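Local coordinates for DUF2235 domain-containing protein (PDB 4O5P), which probably hydrolyses membrane phospholipids of rival bacteria as a type VI secretion effector, using a catalytic domain of the alpha/beta-hydrolase clan, at residues His409-Ala414 against Ala445-Ser450; Gly278-Val283 against Ser380-Gly385; Ala374-His379 against Asn458-Gln463; Val92-His97 against Leu402-Leu407. One frame throughout, in Å; residues are numbered along the deposited sequence.

Contact 1: His409-Ala414 against Ala445-Ser450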
loop_
_atom_site.group_PDB
_atom_site.type_symbol
_atom_site.label_atom_id
_atom_site.label_comp_id
_atom_site.label_asym_id
_atom_site.label_seq_id
_atom_site.Cartn_x
_atom_site.Cartn_y
_atom_site.Cartn_z
ATOM N N HIS A 409 -12.419 -8.041 11.749
ATOM C CA HIS A 409 -12.885 -8.919 10.696
ATOM C C HIS A 409 -11.682 -9.737 10.234
ATOM O O HIS A 409 -11.768 -10.974 10.101
ATOM C CB HIS A 409 -13.523 -8.112 9.558
ATOM C CG HIS A 409 -14.018 -8.941 8.413
ATOM N ND1 HIS A 409 -14.599 -8.385 7.293
ATOM C CD2 HIS A 409 -14.017 -10.283 8.208
ATOM C CE1 HIS A 409 -14.925 -9.346 6.446
ATOM N NE2 HIS A 409 -14.575 -10.506 6.974
HETATM N N MSE A 410 -10.541 -9.059 10.075
HETATM C CA MSE A 410 -9.402 -9.708 9.461
HETATM C C MSE A 410 -8.960 -10.764 10.442
HETATM O O MSE A 410 -8.668 -11.912 10.062
HETATM C CB MSE A 410 -8.264 -8.707 9.171
HETATM C CG MSE A 410 -7.101 -9.361 8.426
HETATM SE SE MSE A 410 -7.622 -9.883 6.615
HETATM C CE MSE A 410 -7.359 -8.151 5.788
ATOM N N TYR A 411 -9.010 -10.392 11.724
ATOM C CA TYR A 411 -8.583 -11.294 12.769
ATOM C C TYR A 411 -9.382 -12.581 12.649
ATOM O O TYR A 411 -8.809 -13.684 12.602
ATOM C CB TYR A 411 -8.796 -10.640 14.135
ATOM C CG TYR A 411 -8.495 -11.543 15.297
ATOM C CD1 TYR A 411 -7.220 -11.617 15.837
ATOM C CD2 TYR A 411 -9.498 -12.318 15.865
ATOM C CE1 TYR A 411 -6.957 -12.454 16.924
ATOM C CE2 TYR A 411 -9.248 -13.144 16.928
ATOM C CZ TYR A 411 -7.987 -13.218 17.456
ATOM O OH TYR A 411 -7.772 -14.068 18.525
ATOM N N ALA A 412 -10.703 -12.437 12.523
ATOM C CA ALA A 412 -11.570 -13.607 12.573
ATOM C C ALA A 412 -11.235 -14.492 11.391
ATOM O O ALA A 412 -11.104 -15.723 11.540
ATOM C CB ALA A 412 -13.043 -13.203 12.557
ATOM N N GLU A 413 -11.023 -13.862 10.232
ATOM C CA GLU A 413 -10.770 -14.622 9.011
ATOM C C GLU A 413 -9.493 -15.400 9.224
ATOM O O GLU A 413 -9.450 -16.610 8.983
ATOM C CB GLU A 413 -10.628 -13.696 7.788
ATOM C CG GLU A 413 -11.914 -12.937 7.430
ATOM C CD GLU A 413 -12.863 -13.784 6.625
ATOM O OE1 GLU A 413 -13.881 -13.227 6.147
ATOM O OE2 GLU A 413 -12.583 -15.004 6.450
ATOM N N ALA A 414 -8.490 -14.721 9.776
ATOM C CA ALA A 414 -7.180 -15.324 9.912
ATOM C C ALA A 414 -7.307 -16.449 10.929
ATOM O O ALA A 414 -6.759 -17.538 10.737
ATOM C CB ALA A 414 -6.160 -14.293 10.346
ATOM N N ALA A 445 -6.498 -4.448 24.272
ATOM C CA ALA A 445 -7.104 -3.128 24.140
ATOM C C ALA A 445 -6.864 -2.596 22.737
ATOM O O ALA A 445 -7.577 -1.699 22.279
ATOM C CB ALA A 445 -6.556 -2.166 25.182
ATOM N N GLU A 446 -5.862 -3.144 22.051
ATOM C CA GLU A 446 -5.618 -2.723 20.672
ATOM C C GLU A 446 -6.704 -3.201 19.712
ATOM O O GLU A 446 -6.757 -2.757 18.561
ATOM C CB GLU A 446 -4.223 -3.155 20.191
ATOM C CG GLU A 446 -3.084 -2.292 20.727
ATOM C CD GLU A 446 -1.737 -2.620 20.089
ATOM O OE1 GLU A 446 -1.648 -3.627 19.365
ATOM O OE2 GLU A 446 -0.764 -1.862 20.318
ATOM N N PHE A 447 -7.566 -4.098 20.186
ATOM C CA PHE A 447 -8.620 -4.680 19.360
ATOM C C PHE A 447 -10.023 -4.246 19.802
ATOM O O PHE A 447 -11.017 -4.794 19.320
ATOM C CB PHE A 447 -8.530 -6.212 19.382
ATOM C CG PHE A 447 -7.437 -6.783 18.504
ATOM C CD1 PHE A 447 -6.105 -6.721 18.893
ATOM C CD2 PHE A 447 -7.748 -7.384 17.292
ATOM C CE1 PHE A 447 -5.106 -7.243 18.082
ATOM C CE2 PHE A 447 -6.754 -7.910 16.469
ATOM C CZ PHE A 447 -5.437 -7.843 16.863
ATOM N N SER A 448 -10.104 -3.275 20.713
ATOM C CA SER A 448 -11.400 -2.825 21.253
ATOM C C SER A 448 -12.331 -2.196 20.209
ATOM O O SER A 448 -11.901 -1.381 19.387
ATOM C CB SER A 448 -11.189 -1.798 22.369
ATOM O OG SER A 448 -10.719 -2.399 23.552
ATOM N N VAL A 449 -13.605 -2.577 20.255
ATOM C CA VAL A 449 -14.647 -1.910 19.470
ATOM C C VAL A 449 -15.779 -1.502 20.403
ATOM O O VAL A 449 -16.280 -2.328 21.160
ATOM C CB VAL A 449 -15.234 -2.843 18.400
ATOM C CG1 VAL A 449 -16.490 -2.222 17.769
ATOM C CG2 VAL A 449 -14.209 -3.146 17.354
ATOM N N SER A 450 -16.197 -0.242 20.350
ATOM C CA SER A 450 -17.263 0.220 21.230
ATOM C C SER A 450 -18.604 -0.029 20.555
ATOM O O SER A 450 -18.671 -0.201 19.333
ATOM C CB SER A 450 -17.091 1.704 21.551
ATOM O OG SER A 450 -17.459 2.509 20.446
#
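Tyr411 and Phe447 meet as an oblique aromatic pair where helix 403-416, packed on the central sheet of the alpha/beta-hydrolase fold, is covered by the loop leading into helix 451-463. The ring planes stand at 70° with centroids 5.5 Å apart, and the two side chains cross at about a right angle. Phe447 delivers one corner of its ring: its CE2 lies 3.8 Å from CD1 of Tyr411 and 4.1 Å from Tyr411 CB, which puts it beside the root of the tyrosine and not at the phenol end. That end goes another way, Tyr411 OH being hydrogen-bonded to the carbonyl oxygen of Gln422. With CG anti to the backbone N (chi1 175°), the tyrosine ring leaves the helix toward the loop, while a type I turn from Ala445 to Ser448 offers Phe447 to it. Both rings are buried and the contact is purely apolar. Phe447 also rests on Leu20 and Leu407.

Another face of the same helix looks to the sheet, where Met410, a selenomethionine here, packs on Phe276 and Val332. One turn of this helix is braced by a side-chain bond, in which His409 NE2 donates to the anti lone pair of Glu413 OE1 at 2.9 Å.

Contact 2: Gly278-Val283 against Ser380-Gly385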
loop_
_atom_site.group_PDB
_atom_site.type_symbol
_atom_site.label_atom_id
_atom_site.label_comp_id
_atom_site.label_asym_id
_atom_site.label_seq_id
_atom_site.Cartn_x
_atom_site.Cartn_y
_atom_site.Cartn_z
ATOM N N GLY A 278 -3.953 -11.917 4.004
ATOM C CA GLY A 278 -4.924 -10.909 4.418
ATOM C C GLY A 278 -4.481 -9.517 4.009
ATOM O O GLY A 278 -3.433 -9.044 4.448
ATOM N N LEU A 279 -5.298 -8.851 3.197
ATOM C CA LEU A 279 -4.918 -7.580 2.595
ATOM C C LEU A 279 -5.907 -6.447 2.892
ATOM O O LEU A 279 -7.128 -6.618 2.812
ATOM C CB LEU A 279 -4.791 -7.736 1.085
ATOM C CG LEU A 279 -4.021 -8.942 0.569
ATOM C CD1 LEU A 279 -4.267 -9.061 -0.929
ATOM C CD2 LEU A 279 -2.545 -8.805 0.898
ATOM N N PHE A 280 -5.368 -5.288 3.253
ATOM C CA PHE A 280 -6.180 -4.103 3.468
ATOM C C PHE A 280 -5.863 -3.134 2.333
ATOM O O PHE A 280 -4.718 -2.656 2.251
ATOM C CB PHE A 280 -5.798 -3.416 4.788
ATOM C CG PHE A 280 -6.056 -4.236 6.029
ATOM C CD1 PHE A 280 -7.265 -4.115 6.712
ATOM C CD2 PHE A 280 -5.077 -5.075 6.548
ATOM C CE1 PHE A 280 -7.507 -4.830 7.868
ATOM C CE2 PHE A 280 -5.309 -5.798 7.718
ATOM C CZ PHE A 280 -6.528 -5.680 8.380
ATOM N N ASP A 281 -6.840 -2.883 1.455
ATOM C CA ASP A 281 -6.787 -1.764 0.484
ATOM C C ASP A 281 -5.469 -1.650 -0.256
ATOM O O ASP A 281 -4.715 -0.712 -0.015
ATOM C CB ASP A 281 -7.079 -0.433 1.197
ATOM C CG ASP A 281 -7.745 0.582 0.302
ATOM O OD1 ASP A 281 -8.743 0.228 -0.355
ATOM O OD2 ASP A 281 -7.285 1.746 0.245
ATOM N N THR A 282 -5.193 -2.611 -1.147
ATOM C CA THR A 282 -3.935 -2.667 -1.887
ATOM C C THR A 282 -3.679 -1.427 -2.736
ATOM O O THR A 282 -4.524 -1.056 -3.549
ATOM C CB THR A 282 -3.933 -3.843 -2.864
ATOM O OG1 THR A 282 -4.182 -5.053 -2.150
ATOM C CG2 THR A 282 -2.597 -3.938 -3.600
ATOM N N VAL A 283 -2.508 -0.808 -2.556
ATOM C CA VAL A 283 -2.087 0.316 -3.403
ATOM C C VAL A 283 -0.686 0.043 -3.910
ATOM O O VAL A 283 0.224 -0.125 -3.118
ATOM C CB VAL A 283 -2.082 1.647 -2.638
ATOM C CG1 VAL A 283 -1.441 2.754 -3.500
ATOM C CG2 VAL A 283 -3.506 2.021 -2.209
ATOM N N SER A 380 -6.776 4.729 5.389
ATOM C CA SER A 380 -6.392 4.285 6.729
ATOM C C SER A 380 -7.577 4.024 7.664
ATOM O O SER A 380 -7.390 3.544 8.797
ATOM C CB SER A 380 -5.401 5.265 7.345
ATOM O OG SER A 380 -4.166 5.161 6.667
ATOM N N ASP A 381 -8.782 4.330 7.191
ATOM C CA ASP A 381 -10.006 3.878 7.848
ATOM C C ASP A 381 -10.205 2.378 7.659
ATOM O O ASP A 381 -10.988 1.748 8.375
ATOM C CB ASP A 381 -11.227 4.617 7.304
ATOM C CG ASP A 381 -11.309 6.050 7.798
ATOM O OD1 ASP A 381 -10.871 6.287 8.954
ATOM O OD2 ASP A 381 -11.804 6.914 7.026
ATOM N N VAL A 382 -9.494 1.800 6.698
ATOM C CA VAL A 382 -9.576 0.360 6.482
ATOM C C VAL A 382 -8.300 -0.316 6.976
ATOM O O VAL A 382 -8.351 -1.352 7.663
ATOM C CB VAL A 382 -9.781 0.042 5.003
ATOM C CG1 VAL A 382 -9.813 -1.465 4.784
ATOM C CG2 VAL A 382 -11.076 0.694 4.502
ATOM N N GLY A 383 -7.153 0.265 6.627
ATOM C CA GLY A 383 -5.903 -0.307 7.103
ATOM C C GLY A 383 -5.476 0.023 8.523
ATOM O O GLY A 383 -4.579 -0.627 9.073
ATOM N N GLY A 384 -6.094 1.022 9.133
ATOM C CA GLY A 384 -5.620 1.493 10.423
ATOM C C GLY A 384 -4.538 2.544 10.208
ATOM O O GLY A 384 -4.000 2.673 9.098
ATOM N N GLY A 385 -4.220 3.303 11.253
ATOM C CA GLY A 385 -3.074 4.194 11.190
ATOM C C GLY A 385 -3.400 5.613 11.612
ATOM O O GLY A 385 -2.502 6.458 11.715
#
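Phe280 has its CG anti to its own carbonyl carbon (chi1 -64°), and chi2 of -92° stands the ring across the CA-CB bond, which turns the CD1 side of the ring to the short helix 379-383. Val382 answers with CG1 opposite its backbone N (chi1 178°), which brings that methyl to 4.2 Å from Phe280 CD1. The closer approach is to the backbone: the carbonyl oxygen of Val382 lies 3.1 Å from Phe280 CD1 and 3.6 Å from Phe280 CE1. This is a close but oblique carbonyl-to-ring contact, with no C-H aimed straight at the oxygen; the same oxygen receives a weak hydrogen bond from Asn91 ND2.

Closer to the strand, Phe280 CB sits 3.9 Å from Gly383 CA. The bare glycine lets the two backbones draw in until the CA atoms of Phe280 and Gly383 are 5.3 Å apart. Gly384 then leaves the helix with positive phi, where a side chain would run into the preceding carbonyl oxygen. No hydrogen bond joins the two segments.

Just past the end of the strand, Asp281 turns into a left-handed backbone conformation, and its OD2 accepts a hydrogen bond from His379 ND1 and pairs with Arg685. With Ser237, Asp281 and His379 fit the Ser-His-Asp triad expected of an alpha/beta-hydrolase. Phe280 thus packs the acid-bearing strand end against the short helix next to the histidine. Strand 270-280 itself runs in the central sheet between strands 225-236 and 331-336, parallel to both, with helix 403-416 packed on it through Met410.

Contact 3: Ala374-His379 against Asn458-Gln463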
loop_
_atom_site.group_PDB
_atom_site.type_symbol
_atom_site.label_atom_id
_atom_site.label_comp_id
_atom_site.label_asym_id
_atom_site.label_seq_id
_atom_site.Cartn_x
_atom_site.Cartn_y
_atom_site.Cartn_z
ATOM N N ALA A 374 -16.182 -4.703 0.623
ATOM C CA ALA A 374 -16.230 -3.239 0.581
ATOM C C ALA A 374 -16.479 -2.685 1.986
ATOM O O ALA A 374 -17.410 -3.129 2.664
ATOM C CB ALA A 374 -17.317 -2.769 -0.356
ATOM N N TYR A 375 -15.649 -1.719 2.395
ATOM C CA TYR A 375 -15.681 -1.085 3.726
ATOM C C TYR A 375 -15.772 0.451 3.630
ATOM O O TYR A 375 -15.263 1.057 2.689
ATOM C CB TYR A 375 -14.426 -1.460 4.550
ATOM C CG TYR A 375 -14.619 -2.685 5.420
ATOM C CD1 TYR A 375 -14.602 -3.966 4.874
ATOM C CD2 TYR A 375 -14.835 -2.563 6.787
ATOM C CE1 TYR A 375 -14.796 -5.102 5.678
ATOM C CE2 TYR A 375 -15.046 -3.677 7.583
ATOM C CZ TYR A 375 -15.021 -4.938 7.023
ATOM O OH TYR A 375 -15.221 -6.038 7.828
ATOM N N PRO A 376 -16.404 1.089 4.628
ATOM C CA PRO A 376 -16.554 2.546 4.624
ATOM C C PRO A 376 -15.276 3.209 5.094
ATOM O O PRO A 376 -14.477 2.558 5.779
ATOM C CB PRO A 376 -17.665 2.772 5.659
ATOM C CG PRO A 376 -17.439 1.688 6.638
ATOM C CD PRO A 376 -17.042 0.479 5.805
ATOM N N GLY A 377 -15.092 4.480 4.738
ATOM C CA GLY A 377 -13.919 5.235 5.138
ATOM C C GLY A 377 -12.882 5.366 4.046
ATOM O O GLY A 377 -13.017 4.809 2.957
ATOM N N VAL A 378 -11.838 6.131 4.321
ATOM C CA VAL A 378 -10.777 6.301 3.356
ATOM C C VAL A 378 -9.664 5.303 3.686
ATOM O O VAL A 378 -9.902 4.372 4.452
ATOM C CB VAL A 378 -10.293 7.741 3.311
ATOM C CG1 VAL A 378 -11.482 8.649 2.903
ATOM C CG2 VAL A 378 -9.752 8.161 4.658
ATOM N N HIS A 379 -8.481 5.489 3.101
ATOM C CA HIS A 379 -7.442 4.452 3.054
ATOM C C HIS A 379 -7.129 3.856 4.451
ATOM O O HIS A 379 -7.251 2.630 4.684
ATOM C CB HIS A 379 -6.192 5.068 2.399
ATOM C CG HIS A 379 -5.077 4.108 2.122
ATOM N ND1 HIS A 379 -5.273 2.869 1.549
ATOM C CD2 HIS A 379 -3.737 4.240 2.271
ATOM C CE1 HIS A 379 -4.110 2.272 1.382
ATOM N NE2 HIS A 379 -3.159 3.077 1.823
ATOM N N ASN A 458 -22.676 -0.495 11.408
ATOM C CA ASN A 458 -23.807 -1.269 10.919
ATOM C C ASN A 458 -24.864 -0.435 10.181
ATOM O O ASN A 458 -25.546 -0.947 9.303
ATOM C CB ASN A 458 -24.414 -2.096 12.052
ATOM C CG ASN A 458 -23.478 -3.208 12.520
ATOM O OD1 ASN A 458 -22.683 -3.732 11.738
ATOM N ND2 ASN A 458 -23.568 -3.567 13.805
ATOM N N ALA A 459 -24.995 0.849 10.505
ATOM C CA ALA A 459 -25.925 1.680 9.729
ATOM C C ALA A 459 -25.397 1.819 8.303
ATOM O O ALA A 459 -26.144 1.676 7.303
ATOM C CB ALA A 459 -26.107 3.041 10.376
ATOM N N TRP A 460 -24.097 2.089 8.204
ATOM C CA TRP A 460 -23.482 2.076 6.887
ATOM C C TRP A 460 -23.678 0.728 6.184
ATOM O O TRP A 460 -24.105 0.664 5.032
ATOM C CB TRP A 460 -21.995 2.414 6.967
ATOM C CG TRP A 460 -21.392 2.447 5.609
ATOM C CD1 TRP A 460 -21.362 3.508 4.748
ATOM C CD2 TRP A 460 -20.791 1.354 4.918
ATOM N NE1 TRP A 460 -20.746 3.149 3.576
ATOM C CE2 TRP A 460 -20.383 1.824 3.654
ATOM C CE3 TRP A 460 -20.529 0.020 5.257
ATOM C CZ2 TRP A 460 -19.737 1.014 2.717
ATOM C CZ3 TRP A 460 -19.904 -0.798 4.322
ATOM C CH2 TRP A 460 -19.505 -0.292 3.071
ATOM N N GLN A 461 -23.375 -0.358 6.883
ATOM C CA GLN A 461 -23.404 -1.672 6.271
ATOM C C GLN A 461 -24.786 -1.981 5.725
ATOM O O GLN A 461 -24.927 -2.548 4.636
ATOM C CB GLN A 461 -22.993 -2.728 7.286
ATOM C CG GLN A 461 -22.677 -4.081 6.674
ATOM C CD GLN A 461 -23.911 -4.908 6.366
ATOM O OE1 GLN A 461 -24.954 -4.762 7.010
ATOM N NE2 GLN A 461 -23.799 -5.786 5.373
ATOM N N ALA A 462 -25.801 -1.580 6.484
ATOM C CA ALA A 462 -27.187 -1.837 6.121
ATOM C C ALA A 462 -27.690 -0.988 4.952
ATOM O O ALA A 462 -28.546 -1.456 4.196
ATOM C CB ALA A 462 -28.100 -1.689 7.346
ATOM N N GLN A 463 -27.195 0.243 4.791
ATOM C CA GLN A 463 -27.646 1.041 3.632
ATOM C C GLN A 463 -26.914 0.704 2.337
ATOM O O GLN A 463 -27.361 1.058 1.242
ATOM C CB GLN A 463 -27.503 2.544 3.885
ATOM C CG GLN A 463 -26.057 3.012 4.114
ATOM C CD GLN A 463 -25.293 3.298 2.833
ATOM O OE1 GLN A 463 -25.841 3.827 1.854
ATOM N NE2 GLN A 463 -24.005 2.951 2.834
#
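Trp460 reaches from helix 451-463 to lie flat under Pro376, just beyond the end of strand 370-375. A chi1 of -178°, with CG swung opposite the backbone N, sends the indole away from the helix. From CB the chain passes to Trp460 CG, 3.7 Å from Pro376 CB, and then to the five-membered ring, whose centroid has that same proline CB 3.5 Å above it and 11° off the normal: a CH-pi contact squarely over the face. NE1, on the rim, is hydrogen-bonded to Glu476 OE1. Across the fused bond the proline ring continues over the six-membered ring, with Pro376 CG above CD2 and CE3, and Pro376 CD 3.5 Å from Trp460 CZ3. At the tip, Trp460 CH2 meets backbone: Ala374 O lies 3.6 Å from it at the indole edge, near its plane, and Tyr375 C is 3.8 Å off.

The opposite face of the indole carries Gln463 NE2, 3.2 Å above the plane and toward the rim. Gln463 NE2 also donates to Trp460 O at 3.2 Å, a bent bond (136°); the indole lies between the proline ring and this amide. Helix 649-657 adds Leu651 and Leu654.

The covered loop runs on to His379, whose NE2 bonds Ser237 OG, consistent with the histidine of an alpha/beta-hydrolase triad, which sits on a loop after a late strand of the sheet.

Contact 4: Val92-His97 against Leu402-Leu407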
loop_
_atom_site.group_PDB
_atom_site.type_symbol
_atom_site.label_atom_id
_atom_site.label_comp_id
_atom_site.label_asym_id
_atom_site.label_seq_id
_atom_site.Cartn_x
_atom_site.Cartn_y
_atom_site.Cartn_z
ATOM N N VAL A 92 -2.062 -3.956 10.433
ATOM C CA VAL A 92 -0.998 -4.932 10.247
ATOM C C VAL A 92 -0.182 -5.071 11.532
ATOM O O VAL A 92 0.091 -6.184 11.988
ATOM C CB VAL A 92 -0.098 -4.579 9.047
ATOM C CG1 VAL A 92 1.140 -5.451 9.027
ATOM C CG2 VAL A 92 -0.890 -4.739 7.735
ATOM N N ALA A 93 0.183 -3.943 12.126
ATOM C CA ALA A 93 0.996 -3.973 13.332
ATOM C C ALA A 93 0.191 -4.580 14.470
ATOM O O ALA A 93 0.722 -5.360 15.258
ATOM C CB ALA A 93 1.494 -2.586 13.689
ATOM N N ARG A 94 -1.097 -4.242 14.542
ATOM C CA ARG A 94 -1.973 -4.828 15.555
ATOM C C ARG A 94 -2.035 -6.352 15.437
ATOM O O ARG A 94 -1.896 -7.053 16.434
ATOM C CB ARG A 94 -3.369 -4.180 15.518
ATOM C CG ARG A 94 -3.360 -2.742 16.037
ATOM C CD ARG A 94 -4.636 -1.980 15.718
ATOM N NE ARG A 94 -4.381 -0.543 15.790
ATOM C CZ ARG A 94 -4.634 0.216 16.857
ATOM N NH1 ARG A 94 -5.189 -0.313 17.942
ATOM N NH2 ARG A 94 -4.364 1.511 16.828
ATOM N N LEU A 95 -2.181 -6.863 14.217
ATOM C CA LEU A 95 -2.240 -8.308 13.989
ATOM C C LEU A 95 -0.917 -9.017 14.279
ATOM O O LEU A 95 -0.915 -10.185 14.708
ATOM C CB LEU A 95 -2.682 -8.596 12.553
ATOM C CG LEU A 95 -4.145 -8.263 12.289
ATOM C CD1 LEU A 95 -4.448 -8.335 10.801
ATOM C CD2 LEU A 95 -5.046 -9.209 13.094
ATOM N N ILE A 96 0.194 -8.313 14.038
ATOM C CA ILE A 96 1.512 -8.829 14.392
ATOM C C ILE A 96 1.704 -8.876 15.925
ATOM O O ILE A 96 2.183 -9.870 16.463
ATOM C CB ILE A 96 2.628 -8.028 13.695
ATOM C CG1 ILE A 96 2.620 -8.322 12.186
ATOM C CG2 ILE A 96 3.990 -8.380 14.285
ATOM C CD1 ILE A 96 2.932 -9.780 11.861
ATOM N N HIS A 97 1.308 -7.813 16.620
ATOM C CA HIS A 97 1.341 -7.780 18.075
ATOM C C HIS A 97 0.557 -8.958 18.673
ATOM O O HIS A 97 0.963 -9.529 19.680
ATOM C CB HIS A 97 0.707 -6.487 18.604
ATOM C CG HIS A 97 1.410 -5.235 18.186
ATOM N ND1 HIS A 97 0.814 -3.991 18.256
ATOM C CD2 HIS A 97 2.661 -5.026 17.713
ATOM C CE1 HIS A 97 1.670 -3.073 17.844
ATOM N NE2 HIS A 97 2.793 -3.676 17.500
ATOM N N LEU A 402 -12.723 3.842 13.285
ATOM C CA LEU A 402 -13.441 3.029 12.305
ATOM C C LEU A 402 -12.661 1.758 11.911
ATOM O O LEU A 402 -13.223 0.647 11.796
ATOM C CB LEU A 402 -13.782 3.896 11.084
ATOM C CG LEU A 402 -14.567 3.275 9.932
ATOM C CD1 LEU A 402 -15.824 2.580 10.414
ATOM C CD2 LEU A 402 -14.928 4.363 8.917
ATOM N N SER A 403 -11.352 1.916 11.765
ATOM C CA SER A 403 -10.481 0.823 11.344
ATOM C C SER A 403 -10.502 -0.394 12.278
ATOM O O SER A 403 -9.985 -1.445 11.925
ATOM C CB SER A 403 -9.052 1.331 11.202
ATOM O OG SER A 403 -8.657 2.013 12.369
ATOM N N GLN A 404 -11.081 -0.241 13.463
ATOM C CA GLN A 404 -11.202 -1.365 14.391
ATOM C C GLN A 404 -12.150 -2.454 13.906
ATOM O O GLN A 404 -12.058 -3.596 14.373
ATOM C CB GLN A 404 -11.605 -0.879 15.795
ATOM C CG GLN A 404 -10.559 0.035 16.461
ATOM C CD GLN A 404 -9.288 -0.703 16.868
ATOM O OE1 GLN A 404 -8.209 -0.490 16.299
ATOM N NE2 GLN A 404 -9.409 -1.564 17.871
ATOM N N ILE A 405 -13.051 -2.132 12.976
ATOM C CA ILE A 405 -14.001 -3.160 12.517
ATOM C C ILE A 405 -13.286 -4.102 11.557
ATOM O O ILE A 405 -13.208 -5.328 11.781
ATOM C CB ILE A 405 -15.269 -2.546 11.835
ATOM C CG1 ILE A 405 -15.926 -1.502 12.735
ATOM C CG2 ILE A 405 -16.275 -3.632 11.467
ATOM C CD1 ILE A 405 -16.440 -2.061 14.054
ATOM N N ALA A 406 -12.737 -3.520 10.494
ATOM C CA ALA A 406 -11.922 -4.284 9.553
ATOM C C ALA A 406 -10.878 -5.119 10.297
ATOM O O ALA A 406 -10.661 -6.287 9.965
ATOM C CB ALA A 406 -11.262 -3.366 8.557
ATOM N N LEU A 407 -10.257 -4.535 11.321
ATOM C CA LEU A 407 -9.242 -5.259 12.106
ATOM C C LEU A 407 -9.833 -6.543 12.678
ATOM O O LEU A 407 -9.300 -7.654 12.464
ATOM C CB LEU A 407 -8.716 -4.376 13.242
ATOM C CG LEU A 407 -7.927 -5.054 14.359
ATOM C CD1 LEU A 407 -6.591 -5.570 13.830
ATOM C CD2 LEU A 407 -7.705 -4.082 15.476
#
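Helices 91-97 and 403-416 of the alpha/beta-hydrolase fold pack through their segments 92-97 and 403-407, whose axes approach to 11.1 Å and cross at -46°. Leu407 fills the space between them. Its chi1 of 165° swings CG toward helix 91-97, and the turn at chi2 (68°) spreads the two methyls over it: Leu407 CD1 lies 3.9 Å from Arg94 CB and 4.0 Å from Leu95 CG, while Leu407 CD2 touches Arg94 CD at 3.7 Å. Leu95 runs alongside Leu407, the two chains pointing contrary ways; Arg94 instead lies nearly perpendicular to Leu407, laying its aliphatic stem on the leucine.

Further out, the guanidinium of Arg94 comes to Gln404. Both groups are held by other partners: Arg94 NE donates to Cys89 O and NH1 to Glu446 O, while Gln404 NE2 bonds Ser448 O and Glu446 O. The Glu446 carbonyl thus collects a donor from each helix and bridges them through the loop before helix 451-463.

The amide oxygen of Gln404 lies over one guanidinium face, displaced toward its rim, with the two planes 73° apart. It forms no hydrogen bond there, because the angle is poor, although the approach may be electrostatically favourable: Gln404 OE1 stands 3.4 Å from Arg94 NH1.

From the N terminus, helix 91-97 comes first and waits some 300 residues until contact 4 closes its loop on 402-407. Contact 2, joining 278-283 to 380-385, closes wholly inside that loop. Contact 3 opens at 374-379, before either of those has closed, and ends at 458-463, so it crosses both. Contact 1 follows contacts 2 and 4 in series and is nested within contact 3. Helix 403-416 serves contacts 4 and 1, whose centres lie about 6 Å apart. Contacts 2 and 3 both reach the central sheet and share the putative triad through Asp281 and His379. Together they link the central sheet to helices 91-97, 379-383, 403-416 and 451-463.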